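Local coordinates for putative uncharacterized protein (Ustilago maydis, PDB 4GNX), which is probably the smallest subunit of replication protein A, an OB-fold component of the heterotrimer that binds single-stranded DNA, at residues A[1-6]-A[17-22]; A[5-10]-A[97-102]; A[32-37]-A[44-49]. One frame throughout, in Å; residues are numbered along the deposited sequence.

Interaction 1 (A[1-6]-A[17-22])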
loop_
_atom_site.group_PDB
_atom_site.type_symbol
_atom_site.label_atom_id
_atom_site.label_comp_id
_atom_site.label_asym_id
_atom_site.label_seq_id
_atom_site.Cartn_x
_atom_site.Cartn_y
_atom_site.Cartn_z
ATOM N N MET A 1 25.237 -23.260 8.854
ATOM C CA MET A 1 24.763 -22.886 7.496
ATOM C C MET A 1 23.327 -22.384 7.586
ATOM O O MET A 1 23.001 -21.266 7.179
ATOM C CB MET A 1 24.830 -24.093 6.549
ATOM C CG MET A 1 24.960 -23.721 5.075
ATOM S SD MET A 1 24.041 -24.796 3.947
ATOM C CE MET A 1 22.438 -23.983 3.861
ATOM N N GLU A 2 22.469 -23.225 8.143
ATOM C CA GLU A 2 21.050 -22.947 8.214
ATOM C C GLU A 2 20.442 -23.019 6.835
ATOM O O GLU A 2 20.577 -22.094 6.037
ATOM C CB GLU A 2 20.745 -21.601 8.888
ATOM C CG GLU A 2 19.497 -21.670 9.749
ATOM C CD GLU A 2 19.625 -22.696 10.863
ATOM O OE1 GLU A 2 20.177 -23.806 10.607
ATOM O OE2 GLU A 2 19.172 -22.391 11.998
ATOM N N LYS A 3 19.801 -24.156 6.579
ATOM C CA LYS A 3 18.976 -24.363 5.410
ATOM C C LYS A 3 17.714 -23.550 5.561
ATOM O O LYS A 3 17.092 -23.559 6.623
ATOM C CB LYS A 3 18.582 -25.836 5.287
ATOM C CG LYS A 3 19.289 -26.595 4.181
ATOM C CD LYS A 3 18.346 -27.572 3.490
ATOM C CE LYS A 3 17.799 -28.612 4.456
ATOM N NZ LYS A 3 16.677 -29.398 3.877
ATOM N N PRO A 4 17.324 -22.846 4.498
ATOM C CA PRO A 4 16.032 -22.196 4.495
ATOM C C PRO A 4 14.949 -23.182 4.882
ATOM O O PRO A 4 15.055 -24.361 4.563
ATOM C CB PRO A 4 15.876 -21.759 3.040
ATOM C CG PRO A 4 17.277 -21.438 2.629
ATOM C CD PRO A 4 18.142 -22.453 3.334
ATOM N N THR A 5 13.934 -22.686 5.589
ATOM C CA THR A 5 12.771 -23.469 5.947
ATOM C C THR A 5 11.518 -22.914 5.259
ATOM O O THR A 5 10.862 -22.039 5.805
ATOM C CB THR A 5 12.619 -23.513 7.477
ATOM O OG1 THR A 5 13.631 -24.368 8.001
ATOM C CG2 THR A 5 11.282 -24.092 7.890
ATOM N N PRO A 6 11.177 -23.427 4.055
ATOM C CA PRO A 6 9.998 -22.965 3.312
ATOM C C PRO A 6 8.735 -22.774 4.158
ATOM O O PRO A 6 8.430 -23.608 5.024
ATOM C CB PRO A 6 9.767 -24.087 2.269
ATOM C CG PRO A 6 10.677 -25.195 2.656
ATOM C CD PRO A 6 11.831 -24.544 3.354
ATOM N N VAL A 17 9.161 -34.156 1.300
ATOM C CA VAL A 17 9.278 -35.330 2.136
ATOM C C VAL A 17 10.699 -35.426 2.719
ATOM O O VAL A 17 11.697 -35.293 1.999
ATOM C CB VAL A 17 8.840 -36.608 1.403
ATOM C CG1 VAL A 17 9.100 -37.815 2.268
ATOM C CG2 VAL A 17 7.363 -36.521 1.058
ATOM N N GLY A 18 10.769 -35.602 4.035
ATOM C CA GLY A 18 12.035 -35.676 4.756
ATOM C C GLY A 18 12.697 -34.340 5.059
ATOM O O GLY A 18 13.825 -34.296 5.537
ATOM N N GLN A 19 12.008 -33.246 4.791
ATOM C CA GLN A 19 12.598 -31.931 4.987
ATOM C C GLN A 19 11.846 -31.133 6.030
ATOM O O GLN A 19 10.674 -31.391 6.319
ATOM C CB GLN A 19 12.617 -31.144 3.688
ATOM C CG GLN A 19 13.254 -31.853 2.520
ATOM C CD GLN A 19 14.698 -31.479 2.387
ATOM O OE1 GLN A 19 15.579 -32.095 3.011
ATOM N NE2 GLN A 19 14.964 -30.469 1.562
ATOM N N THR A 20 12.540 -30.158 6.593
ATOM C CA THR A 20 11.985 -29.355 7.649
ATOM C C THR A 20 11.239 -28.213 7.035
ATOM O O THR A 20 11.821 -27.434 6.291
ATOM C CB THR A 20 13.093 -28.806 8.534
ATOM O OG1 THR A 20 13.686 -29.900 9.237
ATOM C CG2 THR A 20 12.525 -27.833 9.527
ATOM N N VAL A 21 9.953 -28.117 7.327
ATOM C CA VAL A 21 9.186 -26.998 6.823
ATOM C C VAL A 21 8.619 -26.121 7.940
ATOM O O VAL A 21 8.810 -26.384 9.144
ATOM C CB VAL A 21 8.035 -27.468 5.929
ATOM C CG1 VAL A 21 8.562 -28.255 4.733
ATOM C CG2 VAL A 21 7.032 -28.265 6.745
ATOM N N ARG A 22 7.907 -25.082 7.527
ATOM C CA ARG A 22 7.237 -24.199 8.450
ATOM C C ARG A 22 5.825 -24.038 7.941
ATOM O O ARG A 22 5.626 -23.826 6.753
ATOM C CB ARG A 22 7.953 -22.870 8.460
ATOM C CG ARG A 22 7.460 -21.912 9.518
ATOM C CD ARG A 22 8.562 -20.912 9.873
ATOM N NE ARG A 22 9.559 -21.522 10.752
ATOM C CZ ARG A 22 10.731 -20.979 11.039
ATOM N NH1 ARG A 22 11.054 -19.811 10.519
ATOM N NH2 ARG A 22 11.587 -21.607 11.842
#

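Interaction 2 (A[5-10]-A[97-102])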
loop_
_atom_site.group_PDB
_atom_site.type_symbol
_atom_site.label_atom_id
_atom_site.label_comp_id
_atom_site.label_asym_id
_atom_site.label_seq_id
_atom_site.Cartn_x
_atom_site.Cartn_y
_atom_site.Cartn_z
ATOM N N THR A 5 13.934 -22.686 5.589
ATOM C CA THR A 5 12.771 -23.469 5.947
ATOM C C THR A 5 11.518 -22.914 5.259
ATOM O O THR A 5 10.862 -22.039 5.805
ATOM C CB THR A 5 12.619 -23.513 7.477
ATOM O OG1 THR A 5 13.631 -24.368 8.001
ATOM C CG2 THR A 5 11.282 -24.092 7.890
ATOM N N PRO A 6 11.177 -23.427 4.055
ATOM C CA PRO A 6 9.998 -22.965 3.312
ATOM C C PRO A 6 8.735 -22.774 4.158
ATOM O O PRO A 6 8.430 -23.608 5.024
ATOM C CB PRO A 6 9.767 -24.087 2.269
ATOM C CG PRO A 6 10.677 -25.195 2.656
ATOM C CD PRO A 6 11.831 -24.544 3.354
ATOM N N LEU A 7 8.007 -21.691 3.883
ATOM C CA LEU A 7 6.663 -21.464 4.436
ATOM C C LEU A 7 5.724 -22.123 3.493
ATOM O O LEU A 7 5.618 -21.703 2.340
ATOM C CB LEU A 7 6.332 -19.974 4.460
ATOM C CG LEU A 7 5.186 -19.514 5.343
ATOM C CD1 LEU A 7 5.454 -19.813 6.817
ATOM C CD2 LEU A 7 4.942 -18.032 5.116
ATOM N N ILE A 8 5.033 -23.156 3.944
ATOM C CA ILE A 8 4.237 -23.921 3.001
ATOM C C ILE A 8 2.784 -24.094 3.446
ATOM O O ILE A 8 2.434 -23.802 4.591
ATOM C CB ILE A 8 4.926 -25.273 2.638
ATOM C CG1 ILE A 8 4.797 -26.276 3.776
ATOM C CG2 ILE A 8 6.387 -25.054 2.244
ATOM C CD1 ILE A 8 4.642 -27.691 3.289
ATOM N N ASN A 9 1.942 -24.509 2.507
ATOM C CA ASN A 9 0.604 -24.928 2.818
ATOM C C ASN A 9 0.527 -26.445 2.634
ATOM O O ASN A 9 1.546 -27.083 2.345
ATOM C CB ASN A 9 -0.422 -24.152 1.980
ATOM C CG ASN A 9 -0.203 -24.271 0.467
ATOM O OD1 ASN A 9 -0.422 -23.303 -0.259
ATOM N ND2 ASN A 9 0.170 -25.460 -0.018
ATOM N N SER A 10 -0.658 -27.024 2.809
ATOM C CA SER A 10 -0.786 -28.474 2.849
ATOM C C SER A 10 -0.482 -29.141 1.492
ATOM O O SER A 10 -0.060 -30.305 1.430
ATOM C CB SER A 10 -2.174 -28.870 3.357
ATOM O OG SER A 10 -3.220 -28.299 2.582
ATOM N N GLU A 97 -2.033 -17.090 2.650
ATOM C CA GLU A 97 -1.979 -17.910 1.461
ATOM C C GLU A 97 -1.137 -17.195 0.424
ATOM O O GLU A 97 -0.272 -17.796 -0.234
ATOM C CB GLU A 97 -3.373 -18.231 0.942
ATOM C CG GLU A 97 -3.411 -19.078 -0.333
ATOM C CD GLU A 97 -2.582 -20.368 -0.275
ATOM O OE1 GLU A 97 -2.466 -20.982 0.817
ATOM O OE2 GLU A 97 -2.048 -20.781 -1.341
ATOM N N ASN A 98 -1.351 -15.887 0.345
ATOM C CA ASN A 98 -0.697 -15.055 -0.621
ATOM C C ASN A 98 0.788 -14.922 -0.386
ATOM O O ASN A 98 1.591 -14.896 -1.329
ATOM C CB ASN A 98 -1.363 -13.705 -0.618
ATOM C CG ASN A 98 -2.621 -13.698 -1.452
ATOM O OD1 ASN A 98 -2.558 -13.781 -2.678
ATOM N ND2 ASN A 98 -3.772 -13.607 -0.799
ATOM N N VAL A 99 1.159 -14.841 0.878
ATOM C CA VAL A 99 2.545 -14.758 1.225
ATOM C C VAL A 99 3.221 -16.072 0.875
ATOM O O VAL A 99 4.343 -16.079 0.377
ATOM C CB VAL A 99 2.672 -14.425 2.697
ATOM C CG1 VAL A 99 4.125 -14.521 3.169
ATOM C CG2 VAL A 99 2.102 -13.035 2.903
ATOM N N VAL A 100 2.526 -17.189 1.087
ATOM C CA VAL A 100 3.098 -18.482 0.707
ATOM C C VAL A 100 3.413 -18.488 -0.783
ATOM O O VAL A 100 4.567 -18.692 -1.176
ATOM C CB VAL A 100 2.188 -19.658 1.042
ATOM C CG1 VAL A 100 2.622 -20.898 0.254
ATOM C CG2 VAL A 100 2.241 -19.911 2.529
ATOM N N GLN A 101 2.393 -18.228 -1.590
ATOM C CA GLN A 101 2.546 -18.218 -3.009
ATOM C C GLN A 101 3.655 -17.271 -3.458
ATOM O O GLN A 101 4.492 -17.647 -4.294
ATOM C CB GLN A 101 1.231 -17.821 -3.637
ATOM C CG GLN A 101 0.209 -18.927 -3.766
ATOM C CD GLN A 101 -0.880 -18.519 -4.754
ATOM O OE1 GLN A 101 -1.897 -17.922 -4.362
ATOM N NE2 GLN A 101 -0.655 -18.793 -6.056
ATOM N N ILE A 102 3.668 -16.050 -2.907
ATOM C CA ILE A 102 4.623 -15.008 -3.334
ATOM C C ILE A 102 6.041 -15.385 -2.935
ATOM O O ILE A 102 6.987 -15.197 -3.713
ATOM C CB ILE A 102 4.278 -13.625 -2.751
ATOM C CG1 ILE A 102 3.044 -13.053 -3.435
ATOM C CG2 ILE A 102 5.389 -12.642 -3.018
ATOM C CD1 ILE A 102 2.372 -11.906 -2.701
#

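Interaction 3 (A[32-37]-A[44-49])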
loop_
_atom_site.group_PDB
_atom_site.type_symbol
_atom_site.label_atom_id
_atom_site.label_comp_id
_atom_site.label_asym_id
_atom_site.label_seq_id
_atom_site.Cartn_x
_atom_site.Cartn_y
_atom_site.Cartn_z
ATOM N N GLY A 32 -4.621 -36.005 22.092
ATOM C CA GLY A 32 -3.373 -36.429 22.713
ATOM C C GLY A 32 -2.212 -35.577 22.238
ATOM O O GLY A 32 -2.212 -34.360 22.396
ATOM N N ASN A 33 -1.219 -36.223 21.644
ATOM C CA ASN A 33 -0.079 -35.525 21.069
ATOM C C ASN A 33 -0.231 -35.309 19.571
ATOM O O ASN A 33 0.721 -35.011 18.892
ATOM C CB ASN A 33 1.210 -36.284 21.377
ATOM C CG ASN A 33 1.551 -36.278 22.859
ATOM O OD1 ASN A 33 0.698 -35.980 23.706
ATOM N ND2 ASN A 33 2.808 -36.609 23.184
ATOM N N THR A 34 -1.439 -35.447 19.058
ATOM C CA THR A 34 -1.679 -35.144 17.670
ATOM C C THR A 34 -2.492 -33.865 17.581
ATOM O O THR A 34 -3.445 -33.672 18.338
ATOM C CB THR A 34 -2.392 -36.306 16.954
ATOM O OG1 THR A 34 -1.640 -37.511 17.155
ATOM C CG2 THR A 34 -2.505 -36.045 15.449
ATOM N N LEU A 35 -2.103 -32.989 16.665
ATOM C CA LEU A 35 -2.831 -31.763 16.420
ATOM C C LEU A 35 -3.408 -31.818 15.027
ATOM O O LEU A 35 -2.716 -32.211 14.080
ATOM C CB LEU A 35 -1.866 -30.584 16.495
ATOM C CG LEU A 35 -2.324 -29.269 15.875
ATOM C CD1 LEU A 35 -3.400 -28.639 16.738
ATOM C CD2 LEU A 35 -1.162 -28.309 15.711
ATOM N N LEU A 36 -4.666 -31.420 14.888
ATOM C CA LEU A 36 -5.221 -31.221 13.561
ATOM C C LEU A 36 -5.307 -29.734 13.227
ATOM O O LEU A 36 -5.932 -28.942 13.947
ATOM C CB LEU A 36 -6.571 -31.907 13.391
ATOM C CG LEU A 36 -6.969 -32.143 11.929
ATOM C CD1 LEU A 36 -5.921 -32.955 11.183
ATOM C CD2 LEU A 36 -8.315 -32.840 11.860
ATOM N N MET A 37 -4.675 -29.372 12.116
ATOM C CA MET A 37 -4.531 -27.988 11.719
ATOM C C MET A 37 -5.147 -27.695 10.342
ATOM O O MET A 37 -4.996 -28.481 9.401
ATOM C CB MET A 37 -3.051 -27.667 11.705
ATOM C CG MET A 37 -2.744 -26.225 11.401
ATOM S SD MET A 37 -1.000 -25.958 11.047
ATOM C CE MET A 37 -0.297 -26.374 12.646
ATOM N N ASN A 44 -6.296 -29.714 5.574
ATOM C CA ASN A 44 -5.979 -30.079 6.947
ATOM C C ASN A 44 -4.711 -30.907 6.992
ATOM O O ASN A 44 -4.340 -31.501 5.984
ATOM C CB ASN A 44 -7.161 -30.804 7.591
ATOM C CG ASN A 44 -8.319 -29.864 7.943
ATOM O OD1 ASN A 44 -9.385 -30.316 8.321
ATOM N ND2 ASN A 44 -8.106 -28.558 7.828
ATOM N N VAL A 45 -4.029 -30.903 8.141
ATOM C CA VAL A 45 -2.688 -31.489 8.292
ATOM C C VAL A 45 -2.564 -32.085 9.692
ATOM O O VAL A 45 -2.918 -31.430 10.685
ATOM C CB VAL A 45 -1.559 -30.439 8.109
ATOM C CG1 VAL A 45 -0.191 -31.054 8.354
ATOM C CG2 VAL A 45 -1.572 -29.864 6.714
ATOM N N GLU A 46 -2.044 -33.314 9.767
ATOM C CA GLU A 46 -1.891 -34.023 11.036
ATOM C C GLU A 46 -0.489 -33.746 11.573
ATOM O O GLU A 46 0.496 -34.036 10.898
ATOM C CB GLU A 46 -2.075 -35.511 10.794
ATOM C CG GLU A 46 -3.174 -36.181 11.604
ATOM C CD GLU A 46 -3.438 -37.619 11.150
ATOM O OE1 GLU A 46 -2.475 -38.326 10.773
ATOM O OE2 GLU A 46 -4.612 -38.058 11.169
ATOM N N ILE A 47 -0.385 -33.166 12.769
ATOM C CA ILE A 47 0.933 -32.868 13.353
ATOM C C ILE A 47 1.187 -33.668 14.635
ATOM O O ILE A 47 0.356 -33.691 15.539
ATOM C CB ILE A 47 1.106 -31.368 13.673
ATOM C CG1 ILE A 47 0.441 -30.487 12.604
ATOM C CG2 ILE A 47 2.583 -31.032 13.872
ATOM C CD1 ILE A 47 1.391 -29.580 11.850
ATOM N N ALA A 48 2.334 -34.331 14.697
ATOM C CA ALA A 48 2.724 -35.093 15.869
ATOM C C ALA A 48 3.490 -34.149 16.765
ATOM O O ALA A 48 4.539 -33.617 16.388
ATOM C CB ALA A 48 3.569 -36.301 15.490
ATOM N N MET A 49 2.946 -33.940 17.954
ATOM C CA MET A 49 3.404 -32.914 18.859
ATOM C C MET A 49 4.401 -33.433 19.905
ATOM O O MET A 49 4.300 -34.575 20.372
ATOM C CB MET A 49 2.173 -32.300 19.531
ATOM C CG MET A 49 2.246 -30.803 19.801
ATOM S SD MET A 49 2.641 -29.749 18.386
ATOM C CE MET A 49 1.531 -30.450 17.164
#

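Interaction 1 (A[1-6]-A[17-22])
The guanidinium of Arg-22 carries the CG2 methyl of Thr-5 on one face, about 4.1 Å above the plane and displaced toward the rim rather than centred. Its nitrogens have partners beyond the two segments: NE is hydrogen-bonded to OG1 of Thr-64, and NH1 forms a salt bridge with Glu-60 of a neighbouring subunit. The second flat group, the amide of Gln-19, meets the ammonium of Lys-3, which stands obliquely above the amide plane, and the two side chains cross at about a right angle. The hydrogen bond from NZ of Lys-3 to OE1 of Gln-19 (3.0 Å) is weak, and NZ lies almost as close, at 3.1 Å, to NE2 of the same amide, which cannot accept. Thr-5 does much of the filling. A chi1 of -73° sets CG2 of Thr-5 opposite its backbone N, 3.6 Å from CB of Arg-22, and leaves OG1 of Thr-5 3.9 Å from CG2 of Thr-20. This is the N-terminal extension of an OB fold running beside the first long barrel strand, residues 20-31, and here the two chains begin to pair. The pairing is made by the amide N of Arg-22, which donates to O of Pro-6 at 3.0 Å with a rather bent N-H...O angle of 143°. Arg-22 is also bonded through its backbone to Ile-8, so that one residue of the long strand is gripped by two residues flanking Leu-7, the pattern of parallel strands. Next to the Pro-6 bond, the proline ring offers CG to CG1 of Val-21 at a loose 4.3 Å. Thr-5 in turn uses its backbone for hydrogen bonding to the neighbouring subunit.

Interaction 2 (A[5-10]-A[97-102])
Leu-7 turns CG away from its own amide nitrogen (chi1 -163°), which carries the branch toward the helix, and Val-100 answers with its CG1 likewise set opposite the backbone N (chi1 163°). Both methyls of Val-100 approach the carbonyl oxygen of Leu-7 from one side, CG1 at 3.7 Å and CG2 at 3.8 Å from that O, while CG2 also reaches CG of Leu-7 at 4.1 Å. CD2 of the leucine continues along the helix surface to CG1 of Val-99, also 4.1 Å away, so one side chain spans two successive valines. The segment 5-10 belongs to the N-terminal part of the OB domain, and helix 93-104 is the C-terminal helix that follows the barrel. In replication protein A such helices of the three subunits associate, and the neighbours here are consistent with that: Val-99 and Ile-102 pack on Leu-125 of one neighbouring subunit, whereas Asn-98 accepts a hydrogen bond from Arg-441 of another. Glu-97 and Asn-9 come together at the N-terminal side of the helical segment, where the planes of the carboxylate and the amide are only 18° apart. OE1 of Glu-97 is hydrogen-bonded to OG of Ser-40 and lies 3.9 Å from CB of Asn-9.

Interaction 3 (A[32-37]-A[44-49])
Leu-35 and Ile-47 lie side by side on the inner face of a beta hairpin, the antiparallel pair of strands 34-39 and 44-48 that forms one wall of the OB barrel. Their branches run in the same direction, with CD2 of Leu-35 4.1 Å from CG1 of Ile-47, and the hollows at the two ends of this pair are taken by methionines. Met-37 stays extended until its last bond (chi3 -65°), which bends CE back against CD1 of Ile-47 at 3.7 Å. From the other end Met-49, folded at chi2 and chi3, tucks its CE against CB of Leu-35 (3.5 Å) and near CD2 of the same residue. These side chains also touch the rest of the barrel lining: Val-63 meets both Met-37 and Ile-47, Val-27 and Val-30 lie against Leu-35, and Phe-74 touches Val-45 and Ile-47. Backbone hydrogen bonds set this register. Leu-35 and Ile-47 are a hydrogen-bonded pair, with N of Leu-35 donating to O of Ile-47 at 2.8 Å in a nearly straight bond of 166° and N of Ile-47 donating back to O of Leu-35. Met-37 and Val-45 form the next hydrogen-bonded pair, with the bond from N of Val-45 more bent, and beyond the strands N of Met-49 bonds to O of Asn-33. The opposite face carries Thr-34, Leu-36, Glu-46 and Ala-48, and is more exposed. There Leu-36 leans its CD1 across the strand until it rests 3.4 Å from O of Val-45, and the CG2 methyl of Thr-34 settles 3.9 Å from CG of Glu-46.

Interactions 1 and 2 start from the same N-terminal stretch, share Thr-5 and Pro-6, and have centres about 13 Å apart; a probable hydrogen bond from N of Ile-8 to O of Arg-22 (2.9 Å) joins them. Interaction 3 is nested within the long loop that interaction 2 closes and follows interaction 1 along the chain. Its centre is about 19 Å from each of the others, yet it touches interaction 2, Ser-10 CB to Val-45 CG2 at 3.6 Å, and stays about 8 Å from the nearest atoms of interaction 1. All three reach one curled sheet. The hairpin supplies part of the barrel wall and touches no other subunit, whereas interactions 1 and 2 lie where other subunits join.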